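Local coordinates for protein galactonate dehydratase (Zobellia galactanivorans, PDB 5OLC) that is an enzyme of the enolase superfamily, built from an N-terminal domain of the mandelate racemase type and a C-terminal domain resembling a TIM barrel, at residues I39-I44 with T308-S313; E88-S93 with E256-G261; E158-Y163 with A187-A192. One frame throughout, in Å; residues are numbered along the deposited sequence.

Contact 1: I39-I44 with T308-S313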
loop_
_atom_site.group_PDB
_atom_site.type_symbol
_atom_site.label_atom_id
_atom_site.label_comp_id
_atom_site.label_asym_id
_atom_site.label_seq_id
_atom_site.Cartn_x
_atom_site.Cartn_y
_atom_site.Cartn_z
ATOM N N ILE A 39 -41.470 -2.652 18.743
ATOM C CA ILE A 39 -41.067 -2.056 17.468
ATOM C C ILE A 39 -41.779 -0.703 17.293
ATOM O O ILE A 39 -42.890 -0.533 17.781
ATOM C CB ILE A 39 -41.169 -3.010 16.210
ATOM C CG1 ILE A 39 -42.434 -2.800 15.421
ATOM C CG2 ILE A 39 -40.967 -4.513 16.512
ATOM C CD1 ILE A 39 -42.149 -2.289 14.229
ATOM N N CYS A 40 -41.117 0.252 16.643
ATOM C CA CYS A 40 -41.666 1.574 16.345
ATOM C C CYS A 40 -42.041 1.611 14.858
ATOM O O CYS A 40 -41.321 1.047 14.035
ATOM C CB CYS A 40 -40.675 2.677 16.706
ATOM S SG CYS A 40 -41.215 4.344 16.239
ATOM N N ILE A 41 -43.179 2.250 14.522
ATOM C CA ILE A 41 -43.780 2.380 13.177
ATOM C C ILE A 41 -44.198 3.872 12.991
ATOM O O ILE A 41 -44.526 4.516 13.980
ATOM C CB ILE A 41 -45.044 1.449 13.172
ATOM C CG1 ILE A 41 -44.705 -0.057 13.312
ATOM C CG2 ILE A 41 -45.959 1.682 12.013
ATOM C CD1 ILE A 41 -44.271 -0.826 12.105
ATOM N N VAL A 42 -44.227 4.403 11.754
ATOM C CA VAL A 42 -44.687 5.778 11.453
ATOM C C VAL A 42 -45.794 5.804 10.417
ATOM O O VAL A 42 -45.806 4.975 9.506
ATOM C CB VAL A 42 -43.604 6.758 10.952
ATOM C CG1 VAL A 42 -43.231 7.799 11.989
ATOM C CG2 VAL A 42 -42.402 6.041 10.352
ATOM N N LYS A 43 -46.636 6.852 10.485
ATOM C CA LYS A 43 -47.666 7.162 9.515
ATOM C C LYS A 43 -47.525 8.653 9.184
ATOM O O LYS A 43 -47.773 9.525 10.028
ATOM C CB LYS A 43 -49.070 6.844 10.043
ATOM C CG LYS A 43 -50.165 6.847 8.975
ATOM C CD LYS A 43 -51.489 7.134 9.627
ATOM C CE LYS A 43 -52.657 6.721 8.778
ATOM N NZ LYS A 43 -53.881 6.469 9.593
ATOM N N ILE A 44 -47.070 8.937 7.961
ATOM C CA ILE A 44 -46.968 10.312 7.494
ATOM C C ILE A 44 -48.203 10.504 6.653
ATOM O O ILE A 44 -48.481 9.687 5.772
ATOM C CB ILE A 44 -45.660 10.647 6.712
ATOM C CG1 ILE A 44 -44.408 10.277 7.539
ATOM C CG2 ILE A 44 -45.640 12.151 6.299
ATOM C CD1 ILE A 44 -43.212 10.020 6.773
ATOM N N THR A 308 -42.171 -5.788 10.949
ATOM C CA THR A 308 -43.550 -6.043 10.513
ATOM C C THR A 308 -43.571 -6.118 8.982
ATOM O O THR A 308 -42.509 -6.094 8.356
ATOM C CB THR A 308 -44.537 -4.990 11.062
ATOM O OG1 THR A 308 -44.388 -3.772 10.347
ATOM C CG2 THR A 308 -44.417 -4.755 12.548
ATOM N N TRP A 309 -44.761 -6.188 8.369
ATOM C CA TRP A 309 -44.840 -6.229 6.919
ATOM C C TRP A 309 -44.517 -4.885 6.296
ATOM O O TRP A 309 -44.272 -4.864 5.092
ATOM C CB TRP A 309 -46.171 -6.786 6.413
ATOM C CG TRP A 309 -46.395 -8.217 6.780
ATOM C CD1 TRP A 309 -47.098 -8.680 7.852
ATOM C CD2 TRP A 309 -45.914 -9.376 6.081
ATOM N NE1 TRP A 309 -47.082 -10.060 7.871
ATOM C CE2 TRP A 309 -46.353 -10.512 6.800
ATOM C CE3 TRP A 309 -45.174 -9.567 4.905
ATOM C CZ2 TRP A 309 -46.074 -11.820 6.385
ATOM C CZ3 TRP A 309 -44.900 -10.867 4.494
ATOM C CH2 TRP A 309 -45.347 -11.974 5.228
ATOM N N ILE A 310 -44.462 -3.770 7.090
ATOM C CA ILE A 310 -44.036 -2.471 6.538
ATOM C C ILE A 310 -42.585 -2.633 6.081
ATOM O O ILE A 310 -42.272 -2.274 4.950
ATOM C CB ILE A 310 -44.213 -1.245 7.478
ATOM C CG1 ILE A 310 -45.694 -1.019 7.815
ATOM C CG2 ILE A 310 -43.640 -0.002 6.812
ATOM C CD1 ILE A 310 -45.954 -0.202 8.988
ATOM N N ALA A 311 -41.737 -3.248 6.955
ATOM C CA ALA A 311 -40.332 -3.603 6.752
ATOM C C ALA A 311 -40.174 -4.665 5.669
ATOM O O ALA A 311 -39.336 -4.482 4.773
ATOM C CB ALA A 311 -39.746 -4.135 8.034
ATOM N N ILE A 312 -40.948 -5.789 5.750
ATOM C CA ILE A 312 -40.852 -6.855 4.745
ATOM C C ILE A 312 -41.188 -6.309 3.354
ATOM O O ILE A 312 -40.428 -6.557 2.423
ATOM C CB ILE A 312 -41.640 -8.127 5.116
ATOM C CG1 ILE A 312 -41.179 -8.662 6.470
ATOM C CG2 ILE A 312 -41.514 -9.212 4.027
ATOM C CD1 ILE A 312 -42.286 -9.269 7.340
ATOM N N SER A 313 -42.263 -5.491 3.240
ATOM C CA SER A 313 -42.688 -4.861 1.983
ATOM C C SER A 313 -41.573 -4.073 1.309
ATOM O O SER A 313 -41.336 -4.288 0.125
ATOM C CB SER A 313 -43.904 -3.969 2.200
ATOM O OG SER A 313 -45.035 -4.774 2.467
#
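I41 of the strand 36-46 lies over the beginning of helix 309-321 and touches T308, the residue just before the helix, and I310 in its first turn; I41, T308 and I310 together supply most of the buried surface. The strand belongs to the N-terminal domain and the helix to the C-terminal domain, so the three side chains pack across the boundary between the two. The delta methyl of I41 and the side chain of T308 reach toward each other tip to tip, with I41 CD1 3.4 Å from T308 OG1. The I41 side chain is set with CG1 beside the backbone N and CG2 anti to it (chi1 -65°), and both of its branches meet the same methyl: I41 CG2 and I41 CD1 each lie 3.6 Å from I310 CD1. Branched isoleucines suit this place because two methyls of one residue can take hold of a single partner. T308 does two jobs. Its methyl CG2 faces the strand, 3.7 Å from I39 CD1, while T308 is also the N-cap residue, its hydroxyl OG1 capping the helix by accepting from I310 N at 3.3 Å with an N-H...O angle of 157°. A chi1 of 75° places OG1 between the backbone N and the carbonyl carbon, turned to the first turn of the helix. The same OG1 is hydrogen-bonded to E55 OE1, and that carboxylate oxygen also accepts from A311 N, so the buried hydroxyl and the helix start share one acidic partner. Around them, strand 36-46 runs between strands 11-22 and 51-56 in an antiparallel sheet; V42 and I44 pack on helix 101-120, C40 and V42 on helix 60-70, and on strand 51-56 I41 touches W53 and I310 touches E55.

Contact 2: E88-S93 with E256-G261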
loop_
_atom_site.group_PDB
_atom_site.type_symbol
_atom_site.label_atom_id
_atom_site.label_comp_id
_atom_site.label_asym_id
_atom_site.label_seq_id
_atom_site.Cartn_x
_atom_site.Cartn_y
_atom_site.Cartn_z
ATOM N N GLU A 88 -32.448 17.053 4.305
ATOM C CA GLU A 88 -32.729 17.992 5.400
ATOM C C GLU A 88 -32.458 17.270 6.726
ATOM O O GLU A 88 -31.690 17.771 7.545
ATOM C CB GLU A 88 -34.172 18.540 5.324
ATOM C CG GLU A 88 -34.595 19.401 6.509
ATOM C CD GLU A 88 -34.061 20.820 6.654
ATOM O OE1 GLU A 88 -34.490 21.493 7.619
ATOM O OE2 GLU A 88 -33.239 21.270 5.819
ATOM N N MET A 89 -33.027 16.053 6.890
ATOM C CA MET A 89 -32.857 15.181 8.047
ATOM C C MET A 89 -31.399 14.866 8.261
ATOM O O MET A 89 -30.953 14.874 9.395
ATOM C CB MET A 89 -33.641 13.882 7.849
ATOM C CG MET A 89 -35.144 14.045 7.968
ATOM S SD MET A 89 -35.915 12.421 8.027
ATOM C CE MET A 89 -36.016 12.025 6.328
ATOM N N TYR A 90 -30.646 14.608 7.175
ATOM C CA TYR A 90 -29.203 14.338 7.239
ATOM C C TYR A 90 -28.470 15.574 7.734
ATOM O O TYR A 90 -27.827 15.483 8.764
ATOM C CB TYR A 90 -28.636 13.853 5.898
ATOM C CG TYR A 90 -27.174 13.457 5.980
ATOM C CD1 TYR A 90 -26.793 12.212 6.476
ATOM C CD2 TYR A 90 -26.170 14.326 5.562
ATOM C CE1 TYR A 90 -25.448 11.846 6.561
ATOM C CE2 TYR A 90 -24.824 13.981 5.665
ATOM C CZ TYR A 90 -24.467 12.734 6.149
ATOM O OH TYR A 90 -23.137 12.389 6.215
ATOM N N ARG A 91 -28.616 16.742 7.057
ATOM C CA ARG A 91 -27.996 18.009 7.486
ATOM C C ARG A 91 -28.242 18.296 8.976
ATOM O O ARG A 91 -27.325 18.741 9.664
ATOM C CB ARG A 91 -28.448 19.199 6.608
ATOM C CG ARG A 91 -27.713 19.336 5.272
ATOM C CD ARG A 91 -26.369 20.077 5.370
ATOM N NE ARG A 91 -26.497 21.542 5.354
ATOM C CZ ARG A 91 -25.508 22.387 5.049
ATOM N NH1 ARG A 91 -24.308 21.927 4.708
ATOM N NH2 ARG A 91 -25.720 23.697 5.060
ATOM N N ARG A 92 -29.442 17.950 9.484
ATOM C CA ARG A 92 -29.815 18.143 10.882
ATOM C C ARG A 92 -29.145 17.130 11.834
ATOM O O ARG A 92 -28.678 17.522 12.908
ATOM C CB ARG A 92 -31.354 18.112 11.067
ATOM C CG ARG A 92 -32.158 19.172 10.311
ATOM C CD ARG A 92 -32.178 20.567 10.931
ATOM N NE ARG A 92 -32.834 21.521 10.033
ATOM C CZ ARG A 92 -33.276 22.728 10.374
ATOM N NH1 ARG A 92 -33.156 23.160 11.622
ATOM N NH2 ARG A 92 -33.863 23.504 9.474
ATOM N N SER A 93 -29.113 15.832 11.448
ATOM C CA SER A 93 -28.621 14.748 12.314
ATOM C C SER A 93 -27.126 14.363 12.231
ATOM O O SER A 93 -26.623 13.844 13.219
ATOM C CB SER A 93 -29.448 13.483 12.110
ATOM O OG SER A 93 -29.041 12.752 10.966
ATOM N N GLU A 256 -24.216 -2.011 9.753
ATOM C CA GLU A 256 -23.612 -0.979 8.906
ATOM C C GLU A 256 -24.660 0.024 8.438
ATOM O O GLU A 256 -25.762 -0.358 8.051
ATOM C CB GLU A 256 -22.821 -1.580 7.740
ATOM C CG GLU A 256 -21.415 -2.019 8.109
ATOM C CD GLU A 256 -20.415 -0.930 8.460
ATOM O OE1 GLU A 256 -20.624 0.237 8.062
ATOM O OE2 GLU A 256 -19.403 -1.253 9.121
ATOM N N TYR A 257 -24.329 1.313 8.549
ATOM C CA TYR A 257 -25.228 2.425 8.252
ATOM C C TYR A 257 -24.634 3.391 7.232
ATOM O O TYR A 257 -23.450 3.732 7.300
ATOM C CB TYR A 257 -25.563 3.186 9.557
ATOM C CG TYR A 257 -26.263 2.353 10.617
ATOM C CD1 TYR A 257 -25.539 1.534 11.482
ATOM C CD2 TYR A 257 -27.642 2.424 10.790
ATOM C CE1 TYR A 257 -26.178 0.752 12.446
ATOM C CE2 TYR A 257 -28.293 1.657 11.757
ATOM C CZ TYR A 257 -27.557 0.821 12.583
ATOM O OH TYR A 257 -28.195 0.083 13.551
ATOM N N LEU A 258 -25.475 3.844 6.299
ATOM C CA LEU A 258 -25.197 4.797 5.211
ATOM C C LEU A 258 -24.272 4.258 4.113
ATOM O O LEU A 258 -23.653 3.194 4.251
ATOM C CB LEU A 258 -24.674 6.166 5.725
ATOM C CG LEU A 258 -25.524 6.907 6.760
ATOM C CD1 LEU A 258 -24.894 8.242 7.112
ATOM C CD2 LEU A 258 -26.954 7.138 6.257
ATOM N N LYS A 259 -24.206 5.015 3.002
ATOM C CA LYS A 259 -23.359 4.737 1.839
ATOM C C LYS A 259 -21.881 4.754 2.278
ATOM O O LYS A 259 -21.086 3.915 1.826
ATOM C CB LYS A 259 -23.626 5.761 0.703
ATOM C CG LYS A 259 -23.457 7.259 1.077
ATOM C CD LYS A 259 -23.607 8.211 -0.112
ATOM C CE LYS A 259 -24.954 8.872 -0.187
ATOM N NZ LYS A 259 -25.128 9.885 0.893
ATOM N N TYR A 260 -21.541 5.670 3.220
ATOM C CA TYR A 260 -20.184 5.847 3.730
ATOM C C TYR A 260 -19.721 4.659 4.533
ATOM O O TYR A 260 -18.556 4.271 4.438
ATOM C CB TYR A 260 -20.082 7.135 4.540
ATOM C CG TYR A 260 -20.630 8.341 3.818
ATOM C CD1 TYR A 260 -19.852 9.041 2.903
ATOM C CD2 TYR A 260 -21.907 8.821 4.093
ATOM C CE1 TYR A 260 -20.332 10.187 2.272
ATOM C CE2 TYR A 260 -22.404 9.954 3.454
ATOM C CZ TYR A 260 -21.614 10.632 2.539
ATOM O OH TYR A 260 -22.084 11.744 1.888
ATOM N N GLY A 261 -20.646 4.089 5.297
ATOM C CA GLY A 261 -20.397 2.911 6.109
ATOM C C GLY A 261 -20.167 1.696 5.237
ATOM O O GLY A 261 -19.218 0.940 5.462
#
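The contact belongs to the interface between the helical part of the N-terminal domain and the C-terminal barrel-like domain: Y90, on helix 82-93, meets L258 and Y260 near the N-terminal end of helix 258-267. The backbones stay far apart, with 10.5 Å between Y90 CA and L258 CA, and long side chains therefore do the bridging. Y90 carries most of it. With CG anti to its backbone nitrogen (chi1 -175°), the phenol extends from the helix toward the other segment. L258 meets it at the ring edge, near the ring plane, where L258 CD1 lies 3.7 Å from Y90 CE1. Y260 comes in obliquely at the far end of the same ring, its CE2 3.8 Å from Y90 OH and 4.4 Å from Y90 CZ. No hydrogen bond crosses between the segments. Leucine suits its buried place because its contact with the ring is carbon on carbon, while the Y90 hydroxyl rests against the Y260 ring carbon without bonding to it. Within the second segment, K259 CG lies over one face of the Y260 ring, 3.7 Å above the plane and offset toward the rim, while K259 NZ turns to a salt bridge with E286. A further subunit packs against the contact: E234 of the third subunit touches both Y90 and Y260, and R98 of that subunit forms a salt bridge with E256. Helix 258-267 follows strand 250-252, so the meeting place lies toward the C-terminal ends of the barrel strands, the side on which the N-terminal domain sits in enolase superfamily members.

Contact 3: E158-Y163 with A187-A192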
loop_
_atom_site.group_PDB
_atom_site.type_symbol
_atom_site.label_atom_id
_atom_site.label_comp_id
_atom_site.label_asym_id
_atom_site.label_seq_id
_atom_site.Cartn_x
_atom_site.Cartn_y
_atom_site.Cartn_z
ATOM N N GLU A 158 -37.917 -30.066 14.109
ATOM C CA GLU A 158 -39.337 -29.993 13.760
ATOM C C GLU A 158 -39.686 -28.679 13.050
ATOM O O GLU A 158 -40.401 -28.712 12.046
ATOM C CB GLU A 158 -40.198 -30.174 15.019
ATOM C CG GLU A 158 -41.490 -30.928 14.782
ATOM C CD GLU A 158 -42.587 -30.533 15.751
ATOM O OE1 GLU A 158 -43.127 -29.410 15.624
ATOM O OE2 GLU A 158 -42.899 -31.343 16.653
ATOM N N GLU A 159 -39.162 -27.532 13.564
ATOM C CA GLU A 159 -39.346 -26.180 13.016
ATOM C C GLU A 159 -38.794 -26.124 11.586
ATOM O O GLU A 159 -39.420 -25.526 10.710
ATOM C CB GLU A 159 -38.636 -25.145 13.914
ATOM C CG GLU A 159 -38.855 -23.689 13.523
ATOM C CD GLU A 159 -37.814 -22.714 14.039
ATOM O OE1 GLU A 159 -36.603 -22.978 13.863
ATOM O OE2 GLU A 159 -38.211 -21.662 14.586
ATOM N N ALA A 160 -37.635 -26.778 11.359
ATOM C CA ALA A 160 -36.963 -26.882 10.066
ATOM C C ALA A 160 -37.784 -27.726 9.096
ATOM O O ALA A 160 -38.012 -27.294 7.966
ATOM C CB ALA A 160 -35.591 -27.501 10.248
ATOM N N LEU A 161 -38.247 -28.917 9.546
ATOM C CA LEU A 161 -39.062 -29.834 8.739
ATOM C C LEU A 161 -40.375 -29.185 8.299
ATOM O O LEU A 161 -40.844 -29.457 7.193
ATOM C CB LEU A 161 -39.310 -31.160 9.479
ATOM C CG LEU A 161 -38.095 -32.069 9.639
ATOM C CD1 LEU A 161 -38.264 -32.997 10.808
ATOM C CD2 LEU A 161 -37.812 -32.850 8.375
ATOM N N LEU A 162 -40.926 -28.291 9.152
ATOM C CA LEU A 162 -42.133 -27.507 8.890
ATOM C C LEU A 162 -41.879 -26.577 7.695
ATOM O O LEU A 162 -42.703 -26.536 6.775
ATOM C CB LEU A 162 -42.532 -26.698 10.154
ATOM C CG LEU A 162 -43.527 -25.522 9.992
ATOM C CD1 LEU A 162 -44.965 -25.995 9.938
ATOM C CD2 LEU A 162 -43.374 -24.524 11.113
ATOM N N TYR A 163 -40.722 -25.860 7.704
ATOM C CA TYR A 163 -40.316 -24.933 6.647
ATOM C C TYR A 163 -40.140 -25.629 5.299
ATOM O O TYR A 163 -40.625 -25.107 4.295
ATOM C CB TYR A 163 -39.056 -24.153 7.032
ATOM C CG TYR A 163 -39.186 -23.277 8.259
ATOM C CD1 TYR A 163 -40.379 -22.623 8.553
ATOM C CD2 TYR A 163 -38.089 -23.025 9.078
ATOM C CE1 TYR A 163 -40.496 -21.798 9.670
ATOM C CE2 TYR A 163 -38.188 -22.182 10.185
ATOM C CZ TYR A 163 -39.393 -21.569 10.475
ATOM O OH TYR A 163 -39.496 -20.749 11.569
ATOM N N ALA A 187 -25.523 -30.420 12.185
ATOM C CA ALA A 187 -25.531 -31.795 11.688
ATOM C C ALA A 187 -26.954 -32.358 11.686
ATOM O O ALA A 187 -27.347 -33.005 10.716
ATOM C CB ALA A 187 -24.633 -32.663 12.554
ATOM N N ALA A 188 -27.728 -32.075 12.764
ATOM C CA ALA A 188 -29.103 -32.534 12.966
ATOM C C ALA A 188 -30.082 -31.928 11.969
ATOM O O ALA A 188 -30.891 -32.664 11.398
ATOM C CB ALA A 188 -29.551 -32.241 14.387
ATOM N N ILE A 189 -30.001 -30.597 11.753
ATOM C CA ILE A 189 -30.880 -29.873 10.829
ATOM C C ILE A 189 -30.601 -30.288 9.381
ATOM O O ILE A 189 -31.560 -30.541 8.650
ATOM C CB ILE A 189 -30.864 -28.333 11.063
ATOM C CG1 ILE A 189 -31.869 -27.592 10.155
ATOM C CG2 ILE A 189 -29.465 -27.749 10.955
ATOM C CD1 ILE A 189 -32.198 -26.168 10.585
ATOM N N ARG A 190 -29.305 -30.428 8.994
ATOM C CA ARG A 190 -28.897 -30.858 7.652
ATOM C C ARG A 190 -29.411 -32.273 7.361
ATOM O O ARG A 190 -29.846 -32.536 6.238
ATOM C CB ARG A 190 -27.375 -30.772 7.477
ATOM N N LYS A 191 -29.411 -33.159 8.390
ATOM C CA LYS A 191 -29.911 -34.534 8.304
ATOM C C LYS A 191 -31.427 -34.552 8.026
ATOM O O LYS A 191 -31.900 -35.370 7.233
ATOM C CB LYS A 191 -29.598 -35.283 9.604
ATOM C CG LYS A 191 -28.885 -36.611 9.389
ATOM C CD LYS A 191 -28.257 -37.157 10.678
ATOM C CE LYS A 191 -29.222 -37.863 11.608
ATOM N NZ LYS A 191 -29.599 -39.215 11.105
ATOM N N ALA A 192 -32.169 -33.625 8.657
ATOM C CA ALA A 192 -33.613 -33.494 8.506
ATOM C C ALA A 192 -34.027 -32.909 7.155
ATOM O O ALA A 192 -34.866 -33.498 6.470
ATOM C CB ALA A 192 -34.176 -32.653 9.632
#
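I189 holds its side chain extended, with CG1 anti to the backbone nitrogen (chi1 -176°) and CD1 continuing the line (chi2 163°), and this carries its end across to A160 on the neighbouring helix. L161 uses a different first torsion, with CG beside its backbone N and anti to the carbonyl carbon (chi1 -70°), which brings its branched end over A192. The two helices, 154-165 and 179-193, are consecutive outer helices of the TIM-barrel-like domain. Helix 154-165 connects the parallel strands 136-142 and 170-174, and helix 179-193 connects 170-174 to the parallel strand 198-202, so each is the helix of a beta-alpha-beta crossover. They come close because each offers an alanine to the other's larger residue: A160 CA lies 6.8 Å from I189 CA, and L161 CA 6.6 Å from A192 CA. The methyl of A160 is met by two carbons of I189, CG1 and CD1, both 3.7 Å from A160 CB. This buried pair lies on the inner side of the contact, where I189 also packs on M173 of strand 170-174. Farther out, L161 is largely exposed, and A192 covers part of it; its apolar branch can lie against the A192 methyl at the edge of the interface. No hydrogen bond joins the segments, so the fit between the helices rests on apolar packing. L161 meets A192 through both its CG and its CD2: CG is 4.0 Å from A192 CB, and CD2 is 3.9 Å from the same methyl and 3.6 Å from A192 O.

Contacts 1 and 2 both join the N-terminal domain to the C-terminal one, by a sheet strand in the first and by helix 82-93 in the second; their centres are 20 Å apart and their nearest atoms about 7 Å. Contact 3 lies wholly within the C-terminal domain, between two helices on its outside, with its centre 31 Å from that of contact 1 and 41 Å from that of contact 2, on the opposite side of the chain's centre from the latter. None of the three touches another. In sequence they are concentric: the residues of contact 3 fall between the two segments of contact 2, which in turn fall between those of contact 1.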